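Local coordinates for ribosome-binding factor A (Thermus thermophilus, PDB 2DYJ), which assists late maturation of the 30S ribosomal subunit and is required for efficient processing of 16S rRNA, at residues A35-K40 / V44-V49. Numbering follows the deposited sequence.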
loop_
_atom_site.group_PDB
_atom_site.type_symbol
_atom_site.label_atom_id
_atom_site.label_comp_id
_atom_site.label_asym_id
_atom_site.label_seq_id
_atom_site.Cartn_x
_atom_site.Cartn_y
_atom_site.Cartn_z
ATOM N N ALA A 35 -6.198 2.921 -4.741
ATOM C CA ALA A 35 -6.442 4.001 -3.793
ATOM C C ALA A 35 -5.926 3.617 -2.419
ATOM O O ALA A 35 -5.587 2.465 -2.187
ATOM C CB ALA A 35 -7.942 4.274 -3.726
ATOM N N VAL A 36 -5.834 4.599 -1.531
ATOM C CA VAL A 36 -5.425 4.361 -0.149
ATOM C C VAL A 36 -6.288 5.270 0.696
ATOM O O VAL A 36 -6.769 6.303 0.222
ATOM C CB VAL A 36 -3.925 4.684 0.111
ATOM C CG1 VAL A 36 -3.057 3.898 -0.870
ATOM C CG2 VAL A 36 -3.658 6.193 -0.010
ATOM N N ARG A 37 -6.504 4.878 1.943
ATOM C CA ARG A 37 -7.295 5.680 2.862
ATOM C C ARG A 37 -6.630 5.541 4.223
ATOM O O ARG A 37 -6.422 4.430 4.704
ATOM C CB ARG A 37 -8.729 5.160 2.906
ATOM C CG ARG A 37 -9.637 5.921 3.858
ATOM C CD ARG A 37 -10.939 5.155 4.061
ATOM N NE ARG A 37 -10.678 3.814 4.586
ATOM C CZ ARG A 37 -11.607 2.879 4.758
ATOM N NH1 ARG A 37 -12.875 3.134 4.448
ATOM N NH2 ARG A 37 -11.266 1.688 5.241
ATOM N N LEU A 38 -6.271 6.669 4.825
ATOM C CA LEU A 38 -5.612 6.662 6.131
ATOM C C LEU A 38 -6.654 6.742 7.238
ATOM O O LEU A 38 -7.673 7.420 7.081
ATOM C CB LEU A 38 -4.658 7.860 6.215
ATOM C CG LEU A 38 -3.502 7.865 7.217
ATOM C CD1 LEU A 38 -2.611 6.661 7.007
ATOM C CD2 LEU A 38 -2.702 9.157 7.041
ATOM N N SER A 39 -6.420 6.036 8.346
ATOM C CA SER A 39 -7.345 6.083 9.475
ATOM C C SER A 39 -7.319 7.492 10.076
ATOM O O SER A 39 -6.354 8.244 9.895
ATOM C CB SER A 39 -6.967 5.029 10.544
ATOM O OG SER A 39 -5.637 5.189 11.019
ATOM N N LYS A 40 -8.386 7.845 10.784
ATOM C CA LYS A 40 -8.526 9.166 11.405
ATOM C C LYS A 40 -7.263 9.686 12.084
ATOM O O LYS A 40 -6.898 10.849 11.929
ATOM C CB LYS A 40 -9.654 9.137 12.443
ATOM C CG LYS A 40 -10.981 8.606 11.925
ATOM C CD LYS A 40 -11.943 8.339 13.083
ATOM C CE LYS A 40 -13.250 7.721 12.605
ATOM N NZ LYS A 40 -14.133 7.342 13.748
ATOM N N VAL A 44 -3.241 3.575 10.622
ATOM C CA VAL A 44 -3.281 2.546 9.589
ATOM C C VAL A 44 -3.670 3.106 8.233
ATOM O O VAL A 44 -4.557 3.948 8.128
ATOM C CB VAL A 44 -4.313 1.448 9.955
ATOM C CG1 VAL A 44 -4.418 0.403 8.825
ATOM C CG2 VAL A 44 -3.932 0.796 11.271
ATOM N N LEU A 45 -3.011 2.603 7.196
ATOM C CA LEU A 45 -3.310 3.006 5.826
ATOM C C LEU A 45 -3.903 1.780 5.147
ATOM O O LEU A 45 -3.279 0.706 5.106
ATOM C CB LEU A 45 -2.028 3.433 5.083
ATOM C CG LEU A 45 -2.243 3.944 3.654
ATOM C CD1 LEU A 45 -2.833 5.347 3.729
ATOM C CD2 LEU A 45 -0.944 3.969 2.878
ATOM N N SER A 46 -5.134 1.922 4.662
ATOM C CA SER A 46 -5.795 0.839 3.929
ATOM C C SER A 46 -5.376 1.079 2.494
ATOM O O SER A 46 -5.518 2.191 1.983
ATOM C CB SER A 46 -7.316 0.942 4.059
ATOM O OG SER A 46 -7.707 0.684 5.393
ATOM N N VAL A 47 -4.872 0.031 1.849
ATOM C CA VAL A 47 -4.355 0.107 0.483
ATOM C C VAL A 47 -5.188 -0.806 -0.394
ATOM O O VAL A 47 -5.213 -2.009 -0.182
ATOM C CB VAL A 47 -2.884 -0.370 0.459
ATOM C CG1 VAL A 47 -2.295 -0.193 -0.942
ATOM C CG2 VAL A 47 -2.051 0.407 1.509
ATOM N N TYR A 48 -5.885 -0.224 -1.363
ATOM C CA TYR A 48 -6.774 -0.986 -2.247
ATOM C C TYR A 48 -6.068 -1.293 -3.564
ATOM O O TYR A 48 -5.651 -0.393 -4.283
ATOM C CB TYR A 48 -8.047 -0.172 -2.469
ATOM C CG TYR A 48 -8.747 0.175 -1.169
ATOM C CD1 TYR A 48 -9.640 -0.713 -0.564
ATOM C CD2 TYR A 48 -8.448 1.359 -0.496
ATOM C CE1 TYR A 48 -10.205 -0.425 0.688
ATOM C CE2 TYR A 48 -9.009 1.653 0.745
ATOM C CZ TYR A 48 -9.880 0.763 1.331
ATOM O OH TYR A 48 -10.416 1.076 2.559
ATOM N N VAL A 49 -5.948 -2.577 -3.885
ATOM C CA VAL A 49 -5.211 -2.962 -5.077
ATOM C C VAL A 49 -5.960 -3.798 -6.105
ATOM O O VAL A 49 -6.904 -4.518 -5.770
ATOM C CB VAL A 49 -3.952 -3.753 -4.673
ATOM C CG1 VAL A 49 -3.073 -2.898 -3.794
ATOM C CG2 VAL A 49 -4.354 -5.030 -3.917
#
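The phenol of Tyr48 stands nearly perpendicular to the guanidinium of Arg37, their planes 81° apart, and sets its hydroxyl over one face of that group. Tyr48 OH lies 3.1 Å from Arg37 CZ; because it sits above the plane, the N-H groups are poorly aimed and this is a polar contact without a hydrogen bond. A bend at chi3 (58°) turns the end of the arginine chain across toward strand 44-50, so that its edge comes near Ser46 OG, a hydroxyl hydrogen-bonded to Glu86 of strand 84-89. At the ring's own edge lie the backbone of Ala35 and Val36 and Arg37 CB, 4.1 Å from Tyr48 CE2. Replacing Tyr48 by an alanine would remove the ring, which would probably uncover the Ala35 carbonyl and leave the guanidinium less fixed in its rotation.

Beneath these groups, strands 32-38 and 44-50 form an antiparallel hairpin. Arg37 and Ser46 exchange two backbone bonds, whereas at Ala35 and Tyr48 one is strong and the return bond weak, 3.4 Å from Ala35 N to Tyr48 O. Near the turn, Ser39 OG accepts a hydrogen bond from Val44 N at 2.9 Å. On the other face Leu45 CD1 meets Leu38 CD1 at 3.5 Å and Val36 CB at 3.8 Å, under helix 5-21. The hairpin thus separates its chemistry by face: apolar branches join the helix-covered core of this KH-type domain, while the opposite face is mixed.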